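L-talarate/galactarate dehydratase (Salmonella typhimurium, PDB 2PP3) catalyses the magnesium-dependent dehydration of L-talarate and galactarate to 5-keto-4-deoxy-D-glucarate, and also the epimerization of L-talarate to galactarate. Local coordinates at residues D46-T51 against N228-R233; A330-L335 against W352-F357. The protein carries 1 engineered substitution. All blocks are in the same frame, centred on the assembly; numbering follows the deposited sequence.

Contact 1 (D46-T51 against N228-R233); sequences DAKVLT and NQQWDR. With LGT (L-glucaric acid), chain G.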
loop_
_atom_site.group_PDB
_atom_site.type_symbol
_atom_site.label_atom_id
_atom_site.label_comp_id
_atom_site.label_asym_id
_atom_site.label_seq_id
_atom_site.Cartn_x
_atom_site.Cartn_y
_atom_site.Cartn_z
ATOM N N ASP B 46 25.032 -12.821 -21.665
ATOM C CA ASP B 46 23.833 -13.618 -21.899
ATOM C C ASP B 46 23.566 -13.562 -23.404
ATOM O O ASP B 46 24.442 -13.160 -24.170
ATOM C CB ASP B 46 22.631 -13.070 -21.115
ATOM C CG ASP B 46 22.434 -11.572 -21.299
ATOM O OD1 ASP B 46 22.553 -11.072 -22.436
ATOM O OD2 ASP B 46 22.142 -10.893 -20.296
ATOM N N ALA B 47 22.368 -13.947 -23.829
ATOM C CA ALA B 47 22.045 -13.941 -25.251
ATOM C C ALA B 47 22.182 -12.565 -25.910
ATOM O O ALA B 47 22.422 -12.475 -27.111
ATOM C CB ALA B 47 20.644 -14.490 -25.469
ATOM N N LYS B 48 22.032 -11.498 -25.131
ATOM C CA LYS B 48 22.154 -10.149 -25.677
ATOM C C LYS B 48 23.545 -9.915 -26.273
ATOM O O LYS B 48 23.719 -9.080 -27.167
ATOM C CB LYS B 48 21.865 -9.104 -24.590
ATOM C CG LYS B 48 20.405 -9.054 -24.154
ATOM C CD LYS B 48 20.146 -7.955 -23.125
ATOM C CE LYS B 48 20.619 -8.338 -21.719
ATOM N NZ LYS B 48 22.097 -8.527 -21.602
ATOM N N VAL B 49 24.531 -10.653 -25.772
ATOM C CA VAL B 49 25.899 -10.540 -26.262
ATOM C C VAL B 49 26.108 -11.487 -27.446
ATOM O O VAL B 49 26.659 -11.091 -28.474
ATOM C CB VAL B 49 26.925 -10.890 -25.161
ATOM C CG1 VAL B 49 28.348 -10.778 -25.716
ATOM C CG2 VAL B 49 26.739 -9.969 -23.966
ATOM N N LEU B 50 25.652 -12.730 -27.304
ATOM C CA LEU B 50 25.798 -13.724 -28.363
ATOM C C LEU B 50 25.028 -13.401 -29.644
ATOM O O LEU B 50 25.234 -14.045 -30.668
ATOM C CB LEU B 50 25.394 -15.113 -27.853
ATOM C CG LEU B 50 26.425 -15.857 -26.993
ATOM C CD1 LEU B 50 26.731 -15.069 -25.730
ATOM C CD2 LEU B 50 25.888 -17.235 -26.645
ATOM N N THR B 51 24.132 -12.421 -29.592
ATOM C CA THR B 51 23.389 -12.029 -30.788
ATOM C C THR B 51 23.972 -10.719 -31.315
ATOM O O THR B 51 23.550 -10.215 -32.356
ATOM C CB THR B 51 21.883 -11.827 -30.507
ATOM O OG1 THR B 51 21.702 -10.775 -29.546
ATOM C CG2 THR B 51 21.263 -13.122 -29.997
ATOM N N ASN B 228 16.342 -13.600 -22.434
ATOM C CA ASN B 228 16.711 -12.194 -22.517
ATOM C C ASN B 228 16.285 -11.480 -23.806
ATOM O O ASN B 228 17.094 -10.808 -24.453
ATOM C CB ASN B 228 18.223 -12.039 -22.305
ATOM C CG ASN B 228 18.624 -12.178 -20.837
ATOM O OD1 ASN B 228 18.481 -11.238 -20.043
ATOM N ND2 ASN B 228 19.113 -13.355 -20.470
ATOM N N GLN B 229 15.012 -11.634 -24.168
ATOM C CA GLN B 229 14.428 -10.980 -25.344
ATOM C C GLN B 229 14.987 -11.381 -26.701
ATOM O O GLN B 229 14.625 -10.769 -27.708
ATOM C CB GLN B 229 14.585 -9.461 -25.246
ATOM C CG GLN B 229 14.194 -8.823 -23.930
ATOM C CD GLN B 229 14.453 -7.326 -23.943
ATOM O OE1 GLN B 229 13.785 -6.573 -24.653
ATOM N NE2 GLN B 229 15.436 -6.891 -23.168
ATOM N N GLN B 230 15.834 -12.403 -26.753
ATOM C CA GLN B 230 16.449 -12.774 -28.018
ATOM C C GLN B 230 15.699 -13.632 -29.034
ATOM O O GLN B 230 16.243 -13.933 -30.095
ATOM C CB GLN B 230 17.833 -13.382 -27.762
ATOM C CG GLN B 230 18.860 -12.368 -27.253
ATOM C CD GLN B 230 18.589 -10.944 -27.738
ATOM O OE1 GLN B 230 17.880 -10.175 -27.083
ATOM N NE2 GLN B 230 19.145 -10.592 -28.892
ATOM N N TRP B 231 14.470 -14.034 -28.737
ATOM C CA TRP B 231 13.720 -14.818 -29.715
ATOM C C TRP B 231 12.682 -13.948 -30.399
ATOM O O TRP B 231 12.295 -12.905 -29.874
ATOM C CB TRP B 231 12.975 -15.981 -29.063
ATOM C CG TRP B 231 13.841 -17.062 -28.548
ATOM C CD1 TRP B 231 15.018 -17.500 -29.082
ATOM C CD2 TRP B 231 13.565 -17.906 -27.431
ATOM N NE1 TRP B 231 15.492 -18.570 -28.365
ATOM C CE2 TRP B 231 14.619 -18.844 -27.346
ATOM C CE3 TRP B 231 12.524 -17.965 -26.491
ATOM C CZ2 TRP B 231 14.664 -19.833 -26.357
ATOM C CZ3 TRP B 231 12.567 -18.948 -25.509
ATOM C CH2 TRP B 231 13.632 -19.871 -25.450
ATOM N N ASP B 232 12.252 -14.362 -31.586
ATOM C CA ASP B 232 11.188 -13.644 -32.273
ATOM C C ASP B 232 9.984 -14.549 -32.013
ATOM O O ASP B 232 10.154 -15.679 -31.556
ATOM C CB ASP B 232 11.475 -13.472 -33.780
ATOM C CG ASP B 232 11.649 -14.792 -34.520
ATOM O OD1 ASP B 232 11.441 -15.866 -33.928
ATOM O OD2 ASP B 232 11.998 -14.746 -35.718
ATOM N N ARG B 233 8.777 -14.073 -32.280
ATOM C CA ARG B 233 7.596 -14.880 -32.010
ATOM C C ARG B 233 7.641 -16.316 -32.557
ATOM O O ARG B 233 7.254 -17.257 -31.859
ATOM C CB ARG B 233 6.355 -14.147 -32.514
ATOM C CG ARG B 233 6.178 -12.781 -31.870
ATOM C CD ARG B 233 4.907 -12.122 -32.339
ATOM N NE ARG B 233 4.657 -10.850 -31.669
ATOM C CZ ARG B 233 3.606 -10.080 -31.930
ATOM N NH1 ARG B 233 2.726 -10.463 -32.843
ATOM N NH2 ARG B 233 3.427 -8.935 -31.284
HETATM O O1A LGT G . 19.486 -12.182 -13.733
HETATM C C1 LGT G . 18.750 -12.004 -14.714
HETATM O O1B LGT G . 17.511 -12.171 -14.694
HETATM C C2 LGT G . 19.414 -11.552 -16.067
HETATM O O2 LGT G . 18.427 -11.090 -17.007
HETATM C C3 LGT G . 20.461 -10.443 -15.885
HETATM O O3 LGT G . 19.790 -9.199 -15.669
HETATM C C4 LGT G . 21.404 -10.267 -17.104
HETATM O O4 LGT G . 20.633 -9.842 -18.250
HETATM C C5 LGT G . 22.545 -9.247 -16.892
HETATM O O5 LGT G . 23.313 -9.650 -15.748
HETATM C C6 LGT G . 23.480 -9.168 -18.117
HETATM O O6A LGT G . 23.239 -8.249 -18.947
HETATM O O6B LGT G . 24.399 -10.021 -18.221
#

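Contact 2 (A330-L335 against W352-F357); sequences AMEVHL and WLNPLF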
loop_
_atom_site.group_PDB
_atom_site.type_symbol
_atom_site.label_atom_id
_atom_site.label_comp_id
_atom_site.label_asym_id
_atom_site.label_seq_id
_atom_site.Cartn_x
_atom_site.Cartn_y
_atom_site.Cartn_z
ATOM N N ALA B 330 18.985 -7.425 -7.212
ATOM C CA ALA B 330 18.959 -6.782 -5.894
ATOM C C ALA B 330 18.225 -7.528 -4.772
ATOM O O ALA B 330 17.304 -6.983 -4.158
ATOM C CB ALA B 330 18.388 -5.368 -6.036
ATOM N N MET B 331 18.646 -8.759 -4.489
ATOM C CA MET B 331 17.999 -9.545 -3.446
ATOM C C MET B 331 18.026 -8.874 -2.075
ATOM O O MET B 331 17.167 -9.145 -1.236
ATOM C CB MET B 331 18.621 -10.944 -3.357
ATOM C CG MET B 331 20.127 -10.963 -3.216
ATOM S SD MET B 331 20.755 -12.651 -3.049
ATOM C CE MET B 331 21.885 -12.437 -1.662
ATOM N N GLU B 332 18.999 -7.997 -1.854
ATOM C CA GLU B 332 19.115 -7.288 -0.581
ATOM C C GLU B 332 17.844 -6.491 -0.282
ATOM O O GLU B 332 17.479 -6.305 0.883
ATOM C CB GLU B 332 20.315 -6.332 -0.595
ATOM C CG GLU B 332 21.694 -7.002 -0.601
ATOM C CD GLU B 332 21.965 -7.834 -1.851
ATOM O OE1 GLU B 332 21.465 -7.474 -2.942
ATOM O OE2 GLU B 332 22.698 -8.842 -1.742
ATOM N N VAL B 333 17.182 -6.019 -1.336
ATOM C CA VAL B 333 15.949 -5.256 -1.188
ATOM C C VAL B 333 14.724 -6.125 -1.472
ATOM O O VAL B 333 13.743 -6.103 -0.728
ATOM C CB VAL B 333 15.908 -4.048 -2.152
ATOM C CG1 VAL B 333 14.582 -3.325 -2.022
ATOM C CG2 VAL B 333 17.056 -3.093 -1.839
ATOM N N HIS B 334 14.785 -6.898 -2.548
ATOM C CA HIS B 334 13.655 -7.734 -2.922
ATOM C C HIS B 334 13.271 -8.835 -1.931
ATOM O O HIS B 334 12.145 -9.323 -1.967
ATOM C CB HIS B 334 13.887 -8.317 -4.319
ATOM C CG HIS B 334 14.024 -7.270 -5.380
ATOM N ND1 HIS B 334 13.178 -6.183 -5.461
ATOM C CD2 HIS B 334 14.904 -7.138 -6.399
ATOM C CE1 HIS B 334 13.534 -5.427 -6.484
ATOM N NE2 HIS B 334 14.578 -5.985 -7.070
ATOM N N LEU B 335 14.179 -9.229 -1.044
ATOM C CA LEU B 335 13.834 -10.259 -0.068
ATOM C C LEU B 335 12.652 -9.758 0.760
ATOM O O LEU B 335 11.674 -10.474 0.968
ATOM C CB LEU B 335 15.014 -10.559 0.855
ATOM C CG LEU B 335 14.733 -11.490 2.045
ATOM C CD1 LEU B 335 14.295 -12.863 1.566
ATOM C CD2 LEU B 335 15.987 -11.604 2.894
ATOM N N TRP B 352 27.380 -11.097 -6.650
ATOM C CA TRP B 352 27.955 -9.821 -7.042
ATOM C C TRP B 352 27.966 -8.721 -5.992
ATOM O O TRP B 352 28.998 -8.087 -5.776
ATOM C CB TRP B 352 27.253 -9.307 -8.299
ATOM C CG TRP B 352 27.365 -10.235 -9.474
ATOM C CD1 TRP B 352 28.053 -11.416 -9.528
ATOM C CD2 TRP B 352 26.765 -10.063 -10.763
ATOM N NE1 TRP B 352 27.916 -11.989 -10.769
ATOM C CE2 TRP B 352 27.130 -11.180 -11.548
ATOM C CE3 TRP B 352 25.954 -9.073 -11.332
ATOM C CZ2 TRP B 352 26.711 -11.334 -12.871
ATOM C CZ3 TRP B 352 25.538 -9.225 -12.648
ATOM C CH2 TRP B 352 25.916 -10.349 -13.403
ATOM N N LEU B 353 26.832 -8.487 -5.342
ATOM C CA LEU B 353 26.748 -7.428 -4.344
ATOM C C LEU B 353 27.167 -7.784 -2.918
ATOM O O LEU B 353 27.236 -6.899 -2.066
ATOM C CB LEU B 353 25.330 -6.839 -4.317
ATOM C CG LEU B 353 25.005 -5.759 -5.357
ATOM C CD1 LEU B 353 25.143 -6.318 -6.764
ATOM C CD2 LEU B 353 23.596 -5.241 -5.129
ATOM N N ASN B 354 27.453 -9.057 -2.653
ATOM C CA ASN B 354 27.846 -9.467 -1.299
ATOM C C ASN B 354 28.924 -8.581 -0.670
ATOM O O ASN B 354 28.819 -8.211 0.496
ATOM C CB ASN B 354 28.326 -10.927 -1.276
ATOM C CG ASN B 354 27.218 -11.915 -1.586
ATOM O OD1 ASN B 354 26.043 -11.644 -1.347
ATOM N ND2 ASN B 354 27.591 -13.080 -2.103
ATOM N N PRO B 355 29.975 -8.229 -1.433
ATOM C CA PRO B 355 31.047 -7.385 -0.894
ATOM C C PRO B 355 30.695 -5.927 -0.585
ATOM O O PRO B 355 31.496 -5.207 0.008
ATOM C CB PRO B 355 32.150 -7.515 -1.943
ATOM C CG PRO B 355 31.396 -7.765 -3.203
ATOM C CD PRO B 355 30.335 -8.738 -2.769
ATOM N N LEU B 356 29.511 -5.479 -0.982
ATOM C CA LEU B 356 29.122 -4.099 -0.700
ATOM C C LEU B 356 28.685 -3.940 0.754
ATOM O O LEU B 356 28.743 -2.845 1.317
ATOM C CB LEU B 356 27.959 -3.664 -1.594
ATOM C CG LEU B 356 28.244 -3.465 -3.079
ATOM C CD1 LEU B 356 26.997 -2.919 -3.750
ATOM C CD2 LEU B 356 29.413 -2.502 -3.253
ATOM N N PHE B 357 28.252 -5.043 1.354
ATOM C CA PHE B 357 27.750 -5.015 2.720
ATOM C C PHE B 357 28.515 -5.892 3.697
ATOM O O PHE B 357 29.122 -6.890 3.317
ATOM C CB PHE B 357 26.280 -5.430 2.713
ATOM C CG PHE B 357 25.483 -4.795 1.609
ATOM C CD1 PHE B 357 25.190 -3.437 1.635
ATOM C CD2 PHE B 357 25.050 -5.553 0.526
ATOM C CE1 PHE B 357 24.476 -2.839 0.597
ATOM C CE2 PHE B 357 24.339 -4.967 -0.517
ATOM C CZ PHE B 357 24.051 -3.610 -0.481
#

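Contact 1 (D46-T51 against N228-R233)
D46 and N228 meet flat side to flat side at the bound L-glucarate: the carboxylate and amide planes lie only 25° apart and stacked, with D46 CB 4.1 Å from N228 CG. Van der Waals contact continues along the helix. A47, whose small methyl lets the two backbones come close, sets CB 3.3 Å from Q230 CG, and the Q230 chain, bent at its second torsion, runs on toward T51. The aliphatic part of K48 crosses Q230 at about a right angle, its CG also lying 3.8 Å from the carbonyl O of N228.

Charge and hydrogen bonding are concentrated on D46. With its CG held between the backbone N and the carbonyl carbon (chi1 50°), D46 acts as N-cap of helix 47-50, OD1 accepting from K48 N at 2.8 Å on the anti side. The ammonium of K48, brought back by bends at chi3 and chi4, sits astride the syn lone pairs of both carboxylate oxygens, forming a salt bridge from NZ to OD2 at 2.7 Å. At the far end of the helix T51 OG1 donates to A47 O.

The same groups, both substrate-binding, reach the ligand: K48 NZ, also bonded to Q54 OE1, donates to O6A of L-glucarate at 2.9 Å, and D46 OD2 lies 2.8 Å from its O4. The backbone N of N228 donates to D226 OD1, itself a magnesium ligand. A lysine clamped by an aspartate and still aimed at a carboxylate of the bound ligand implies a preorganised positive site, in which D46 probably keeps the ammonium oriented for a diacid sugar.

Contact 2 (A330-L335 against W352-F357)
E332, in the first turn of helix 331-339, packs on F357 beside the barrel of the enolase-superfamily C-terminal domain; F357 follows the short 3-10 turn 354-356 in the loop after strand 346-349. The tight part of the contact is here. E332 CG, beside its backbone N (chi1 -69°), comes within 3.3 Å of F357 CE2, approaching the ring obliquely, and the bend at chi2 places the carboxylate near L353. The carboxylate and ring planes are 27° apart. A glutamate suits the place because its methylenes can pack like a hydrocarbon while the carboxylate goes on to lie near L353, OE1 3.8 Å from CD2. L356 CB lies over the centre of one face of the F357 ring, and F378 meets the ring too.

Toward L353 and N354 the fit is looser. L353 turns its branched end to the carboxylate, a van der Waals approach of CD2 to OE1, while its side chain also reaches L38 of the N-terminal domain sheet. N354 is partly exposed and packs on A13 of the second subunit, so this side of the contact borders the dimer interface. The flexible thioether of M331 spans the remaining distance, ending with its methyl CE 4.2 Å from N354 OD1.

From the N terminus the chain makes strand 28-40 and then helix 47-50, the first half of contact 1. It adds strands 57-69 and 74-81 and the helices that follow before entering the barrel, where the loop after strand 223-226 returns to 46-51 and closes a loop of 176 residues. Contact 2 opens later, after strand 324-325, and closes across only 16 residues, so the two are in series, neither nested nor crossed. Strand 388-395 completes the antiparallel sheet at the chain's end. Contact 1 joins the N-terminal domain to the barrel; contact 2 lies within the C-terminal domain. Their centres are 26 Å apart, yet segment 352-357 also supplies W352 to contact 1's ligand pocket, although W352 does not touch 330-335.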